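Local coordinates for protein type VI secretion system component (Escherichia coli O6, PDB 2P5Z) that is a component of the type VI secretion system that resembles the phage T4 tail proteins gp27 and gp5, and probably forms part of the injection apparatus, at residues F49-D53 / K54-P58; A337-R340 / K341-I345. All blocks are in the same frame, centred on the assembly; numbering follows the deposited sequence.

Contact 1. Residues F49-D53 / K54-P58; sequences FTSSD and KAIAP
Phe49 and Ile56 approach from opposite directions, and the methyl end of the isoleucine arrives at the ring's edge, close to its plane: Ile56 CD1 lies 3.9 Å from Phe49 CE1. This is a local meeting across a turn where the chain leaves its strand. With CG1 turned beside its backbone N (chi1 -54°), Ile56 sends CD1 back to the strand end, where it also comes within 4.0 Å of Ser51 OG. Higher up the same side chain, the carboxylate of Asp53 crosses at an angle, and Asp53 CG stands 3.8 Å from Ile56 CG1.

Two side-chain oxygens shape the turn. Ser51 OG accepts from Asp53 N at 3.2 Å, the ST turn, and is also hydrogen-bonded to Pro27 O. Asp53 OD1 then accepts from Ala55 N at 2.9 Å, the i to i+2 pairing of an Asx turn. The amide reaches it on the anti side, 31° out of the carboxylate plane, with an N-H...O angle of 151°. The other oxygen, Asp53 OD2, bonds to Ser26 OG, which should limit rotation of the carboxylate. Lys54 leads off to different partners: its NZ forms a salt bridge with Asp334 OD1 of the second subunit and a hydrogen bond to Ser100 O.

Strand 44-51 ends here, between antiparallel neighbours 29-38 and 104-111. From strand 104-111, Tyr106 meets the Phe49 ring with its own, while its OH is hydrogen-bonded to Asp53 O and Ile56 N, tying the outgoing loop to the sheet.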
ATOM      1  N   PHE A  49      22.315   9.821 -21.276  1.00 42.22           N
ATOM      2  CA  PHE A  49      23.386  10.074 -22.210  1.00 42.17           C
ATOM      3  C   PHE A  49      22.957  10.937 -23.387  1.00 42.64           C
ATOM      4  O   PHE A  49      21.760  11.060 -23.690  1.00 40.04           O
ATOM      5  CB  PHE A  49      24.074   8.770 -22.662  1.00 41.69           C
ATOM      6  CG  PHE A  49      23.227   7.857 -23.525  1.00 42.59           C
ATOM      7  CD1 PHE A  49      23.295   7.925 -24.917  1.00 37.97           C
ATOM      8  CD2 PHE A  49      22.434   6.860 -22.938  1.00 41.26           C
ATOM      9  CE1 PHE A  49      22.550   7.047 -25.722  1.00 41.15           C
ATOM     10  CE2 PHE A  49      21.685   5.985 -23.731  1.00 42.55           C
ATOM     11  CZ  PHE A  49      21.753   6.072 -25.132  1.00 40.66           C
ATOM     12  N   THR A  50      23.937  11.544 -24.047  1.00 40.83           N
ATOM     13  CA  THR A  50      23.641  12.265 -25.280  1.00 42.77           C
ATOM     14  C   THR A  50      24.270  11.533 -26.428  1.00 41.96           C
ATOM     15  O   THR A  50      25.231  10.771 -26.238  1.00 37.52           O
ATOM     16  CB  THR A  50      24.108  13.730 -25.256  1.00 44.88           C
ATOM     17  OG1 THR A  50      25.474  13.791 -24.807  1.00 46.62           O
ATOM     18  CG2 THR A  50      23.231  14.533 -24.308  1.00 40.94           C
ATOM     19  N   SER A  51      23.693  11.739 -27.608  1.00 41.00           N
ATOM     20  CA  SER A  51      24.171  11.107 -28.830  1.00 46.84           C
ATOM     21  C   SER A  51      23.901  11.994 -30.057  1.00 50.06           C
ATOM     22  O   SER A  51      22.921  12.746 -30.097  1.00 49.96           O
ATOM     23  CB  SER A  51      23.497   9.754 -29.021  1.00 45.34           C
ATOM     24  OG  SER A  51      23.933   9.133 -30.223  1.00 46.50           O
ATOM     25  N   SER A  52      24.766  11.877 -31.063  1.00 50.97           N
ATOM     26  CA  SER A  52      24.584  12.560 -32.353  1.00 52.43           C
ATOM     27  C   SER A  52      23.407  11.966 -33.117  1.00 48.44           C
ATOM     28  O   SER A  52      22.785  12.627 -33.946  1.00 48.10           O
ATOM     29  CB  SER A  52      25.845  12.423 -33.202  1.00 53.36           C
ATOM     30  OG  SER A  52      26.977  12.250 -32.368  1.00 61.28           O
ATOM     31  N   ASP A  53      23.121  10.701 -32.838  1.00 47.42           N
ATOM     32  CA  ASP A  53      21.968  10.027 -33.416  1.00 47.33           C
ATOM     33  C   ASP A  53      20.671  10.522 -32.732  1.00 47.85           C
ATOM     34  O   ASP A  53      20.433  10.285 -31.548  1.00 50.75           O
ATOM     35  CB  ASP A  53      22.170   8.534 -33.243  1.00 43.15           C
ATOM     36  CG  ASP A  53      21.144   7.707 -33.958  1.00 45.41           C
ATOM     37  OD1 ASP A  53      20.056   8.223 -34.330  1.00 45.24           O
ATOM     38  OD2 ASP A  53      21.437   6.502 -34.130  1.00 43.31           O
ATOM     39  N   LYS A  54      19.847  11.215 -33.502  1.00 47.44           N
ATOM     40  CA  LYS A  54      18.596  11.765 -32.997  1.00 49.03           C
ATOM     41  C   LYS A  54      17.407  10.812 -33.158  1.00 49.56           C
ATOM     42  O   LYS A  54      16.262  11.241 -33.035  1.00 50.96           O
ATOM     43  CB  LYS A  54      18.290  13.103 -33.678  1.00 45.76           C
ATOM     44  CG  LYS A  54      19.471  14.043 -33.689  1.00 50.55           C
ATOM     45  CD  LYS A  54      19.039  15.497 -33.622  1.00 55.97           C
ATOM     46  CE  LYS A  54      18.371  15.956 -34.910  1.00 57.54           C
ATOM     47  NZ  LYS A  54      17.713  17.275 -34.690  1.00 59.24           N
ATOM     48  N   ALA A  55      17.681   9.531 -33.420  1.00 48.34           N
ATOM     49  CA  ALA A  55      16.635   8.521 -33.605  1.00 44.10           C
ATOM     50  C   ALA A  55      17.100   7.115 -33.240  1.00 44.40           C
ATOM     51  O   ALA A  55      16.877   6.182 -34.000  1.00 46.23           O
ATOM     52  CB  ALA A  55      16.120   8.540 -35.045  1.00 40.55           C
ATOM     53  N   ILE A  56      17.759   6.958 -32.091  1.00 46.88           N
ATOM     54  CA  ILE A  56      18.062   5.626 -31.576  1.00 45.96           C
ATOM     55  C   ILE A  56      16.736   4.921 -31.310  1.00 50.38           C
ATOM     56  O   ILE A  56      15.867   5.462 -30.609  1.00 51.26           O
ATOM     57  CB  ILE A  56      18.872   5.676 -30.278  1.00 45.74           C
ATOM     58  CG1 ILE A  56      20.137   6.521 -30.461  1.00 44.98           C
ATOM     59  CG2 ILE A  56      19.231   4.269 -29.819  1.00 41.46           C
ATOM     60  CD1 ILE A  56      21.095   6.438 -29.281  1.00 42.65           C
ATOM     61  N   ALA A  57      16.573   3.749 -31.922  1.00 52.55           N
ATOM     62  CA  ALA A  57      15.350   2.949 -31.846  1.00 53.26           C
ATOM     63  C   ALA A  57      15.394   1.971 -30.654  1.00 51.84           C
ATOM     64  O   ALA A  57      16.405   1.310 -30.439  1.00 49.92           O
ATOM     65  CB  ALA A  57      15.163   2.188 -33.157  1.00 52.08           C
ATOM     66  N   PRO A  58      14.291   1.868 -29.884  1.00 52.65           N
ATOM     67  CA  PRO A  58      14.269   0.994 -28.699  1.00 52.38           C
ATOM     68  C   PRO A  58      14.755  -0.434 -28.962  1.00 53.45           C
ATOM     69  O   PRO A  58      15.481  -0.998 -28.135  1.00 51.47           O
ATOM     70  CB  PRO A  58      12.795   1.016 -28.260  1.00 49.70           C
ATOM     71  CG  PRO A  58      12.050   1.659 -29.372  1.00 49.92           C
ATOM     72  CD  PRO A  58      13.014   2.577 -30.056  1.00 50.04           C
TER

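Contact 2. Residues A337-R340 / K341-I345; sequences AVFR and KGVLI
Phe339 and Val343 meet where a short helix ends at a glycine and the chain turns directly into a strand of the beta-rich region assigned to the phage baseplate hub family. The side chains cross at an angle, with Val343 CG1 4.0 Å from Phe339 CD1, oblique to the ring. The same methyl packs against the helix backbone, 3.8 Å from Phe339 CA and 3.6 Å from Val338 O. Its reach follows from chi1 of -50°, which sets CG1 opposite the carbonyl carbon and directs it back at the last turn.

Behind this apolar contact, two i to i+4 backbone bonds hold that turn together. Lys341 N donates to Ala337 O at 3.2 Å, in the carbonyl plane; Gly342 N donates to Val338 O, also at 3.2 Å, tilted 21° from the plane of the Val338 carbonyl. Gly342 then leaves helical geometry with phi 126°, in a conformation suited to a residue without CB, and the chain departs as strand 343-353. The Lys341 chain, bent at chi2, runs back along its own helix so that CG, CD and CE all lie near Ala337 O, CG nearest at 3.2 Å.

Farther out, Leu313 of strand 311-317 touches Val338, Phe339 and Val343 alike, joining both sides of the turn on one apolar support. Leu233 adds to the cover of Phe339, and Ala364 to that of Val343. Backbone bonds from Phe339 to Val330 and from Val343 to Ile328 fasten the turn to strand 326-330. From that strand, Lys329 NZ hydrogen-bonds Arg340 O and, weakly, Lys341 O.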
ATOM      1  N   ALA A 337      32.449   5.442  17.256  1.00 83.50           N
ATOM      2  CA  ALA A 337      33.170   4.221  17.638  1.00 80.98           C
ATOM      3  C   ALA A 337      32.942   3.029  16.714  1.00 79.50           C
ATOM      4  O   ALA A 337      33.893   2.309  16.408  1.00 81.51           O
ATOM      5  CB  ALA A 337      32.847   3.844  19.089  1.00 79.19           C
ATOM      6  N   VAL A 338      31.696   2.855  16.262  1.00 74.75           N
ATOM      7  CA  VAL A 338      31.301   1.744  15.386  1.00 71.42           C
ATOM      8  C   VAL A 338      32.045   1.729  14.061  1.00 69.88           C
ATOM      9  O   VAL A 338      32.441   0.665  13.585  1.00 68.69           O
ATOM     10  CB  VAL A 338      29.782   1.739  15.081  1.00 72.32           C
ATOM     11  CG1 VAL A 338      29.033   0.869  16.074  1.00 73.91           C
ATOM     12  CG2 VAL A 338      29.209   3.161  15.050  1.00 73.27           C
ATOM     13  N   PHE A 339      32.251   2.914  13.490  1.00 68.19           N
ATOM     14  CA  PHE A 339      32.946   3.059  12.212  1.00 67.92           C
ATOM     15  C   PHE A 339      34.440   2.756  12.317  1.00 72.97           C
ATOM     16  O   PHE A 339      35.091   2.462  11.313  1.00 73.16           O
ATOM     17  CB  PHE A 339      32.781   4.472  11.669  1.00 62.84           C
ATOM     18  CG  PHE A 339      31.378   4.831  11.287  1.00 59.43           C
ATOM     19  CD1 PHE A 339      30.874   4.484  10.041  1.00 56.12           C
ATOM     20  CD2 PHE A 339      30.576   5.571  12.154  1.00 57.21           C
ATOM     21  CE1 PHE A 339      29.584   4.840   9.680  1.00 56.44           C
ATOM     22  CE2 PHE A 339      29.281   5.939  11.795  1.00 54.30           C
ATOM     23  CZ  PHE A 339      28.783   5.573  10.561  1.00 57.06           C
ATOM     24  N   ARG A 340      34.986   2.851  13.525  1.00 78.46           N
ATOM     25  CA  ARG A 340      36.379   2.491  13.740  1.00 83.66           C
ATOM     26  C   ARG A 340      36.530   0.977  13.918  1.00 83.08           C
ATOM     27  O   ARG A 340      37.551   0.412  13.515  1.00 81.15           O
ATOM     28  CB  ARG A 340      36.985   3.276  14.911  1.00 86.74           C
ATOM     29  CG  ARG A 340      37.100   4.796  14.652  1.00 90.35           C
ATOM     30  CD  ARG A 340      38.148   5.477  15.548  1.00 90.40           C
ATOM     31  NE  ARG A 340      37.898   5.246  16.971  1.00 94.43           N
ATOM     32  CZ  ARG A 340      37.168   6.042  17.746  1.00 95.60           C
ATOM     33  NH1 ARG A 340      36.611   7.140  17.246  1.00 95.46           N
ATOM     34  NH2 ARG A 340      36.994   5.740  19.024  1.00 96.16           N
ATOM     35  N   LYS A 341      35.505   0.333  14.492  1.00 84.08           N
ATOM     36  CA  LYS A 341      35.467  -1.136  14.642  1.00 83.02           C
ATOM     37  C   LYS A 341      35.423  -1.861  13.298  1.00 80.38           C
ATOM     38  O   LYS A 341      36.045  -2.905  13.130  1.00 81.97           O
ATOM     39  CB  LYS A 341      34.247  -1.596  15.449  1.00 86.30           C
ATOM     40  CG  LYS A 341      34.003  -0.900  16.774  1.00 90.63           C
ATOM     41  CD  LYS A 341      34.974  -1.312  17.859  1.00 92.54           C
ATOM     42  CE  LYS A 341      34.669  -0.561  19.140  1.00 93.30           C
ATOM     43  NZ  LYS A 341      35.607  -0.961  20.220  1.00 95.31           N
ATOM     44  N   GLY A 342      34.680  -1.305  12.347  1.00 76.50           N
ATOM     45  CA  GLY A 342      34.440  -1.968  11.066  1.00 72.33           C
ATOM     46  C   GLY A 342      32.951  -2.055  10.782  1.00 68.01           C
ATOM     47  O   GLY A 342      32.156  -2.400  11.660  1.00 69.31           O
ATOM     48  N   VAL A 343      32.550  -1.692   9.572  1.00 62.62           N
ATOM     49  CA  VAL A 343      31.136  -1.728   9.215  1.00 59.24           C
ATOM     50  C   VAL A 343      30.937  -2.481   7.918  1.00 55.53           C
ATOM     51  O   VAL A 343      31.818  -2.490   7.058  1.00 55.21           O
ATOM     52  CB  VAL A 343      30.487  -0.307   9.119  1.00 62.90           C
ATOM     53  CG1 VAL A 343      30.802   0.522  10.353  1.00 61.94           C
ATOM     54  CG2 VAL A 343      30.905   0.447   7.847  1.00 58.89           C
ATOM     55  N   LEU A 344      29.791  -3.140   7.792  1.00 53.64           N
ATOM     56  CA  LEU A 344      29.490  -3.906   6.589  1.00 49.92           C
ATOM     57  C   LEU A 344      28.515  -3.101   5.781  1.00 47.54           C
ATOM     58  O   LEU A 344      27.444  -2.765   6.272  1.00 47.87           O
ATOM     59  CB  LEU A 344      28.874  -5.256   6.950  1.00 53.29           C
ATOM     60  CG  LEU A 344      28.527  -6.318   5.887  1.00 54.92           C
ATOM     61  CD1 LEU A 344      27.083  -6.213   5.393  1.00 53.29           C
ATOM     62  CD2 LEU A 344      29.523  -6.364   4.712  1.00 54.19           C
ATOM     63  N   ILE A 345      28.887  -2.806   4.543  1.00 46.16           N
ATOM     64  CA  ILE A 345      28.042  -2.031   3.656  1.00 47.24           C
ATOM     65  C   ILE A 345      26.903  -2.890   3.152  1.00 46.71           C
ATOM     66  O   ILE A 345      27.137  -3.914   2.511  1.00 42.65           O
ATOM     67  CB  ILE A 345      28.816  -1.536   2.426  1.00 46.67           C
ATOM     68  CG1 ILE A 345      30.124  -0.837   2.838  1.00 48.96           C
ATOM     69  CG2 ILE A 345      27.910  -0.666   1.533  1.00 42.50           C
ATOM     70  CD1 ILE A 345      29.948   0.456   3.645  1.00 47.08           C
TER

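Both contacts are partly buried local turns at strand ends, with centres 44 Å apart and nearest atoms about 26 Å apart. They do not touch, yet they share a connection: strand 29-38 pairs with strand 44-51, which enters contact 1, and with strand 343-353, which leaves contact 2. Chemistry separates them. In contact 1 side-chain oxygens organise an irregular loop after a strand, and one lysine reaches another subunit. Contact 2 uses main-chain helix bonds and a glycine before a strand, and no other chain of the assembly touches it. Each has a buried phenylalanine packed against a branched aliphatic side chain. Arg340 and Lys341 of contact 2 are exposed; Asp53 and Lys54 of contact 1 are only partly so.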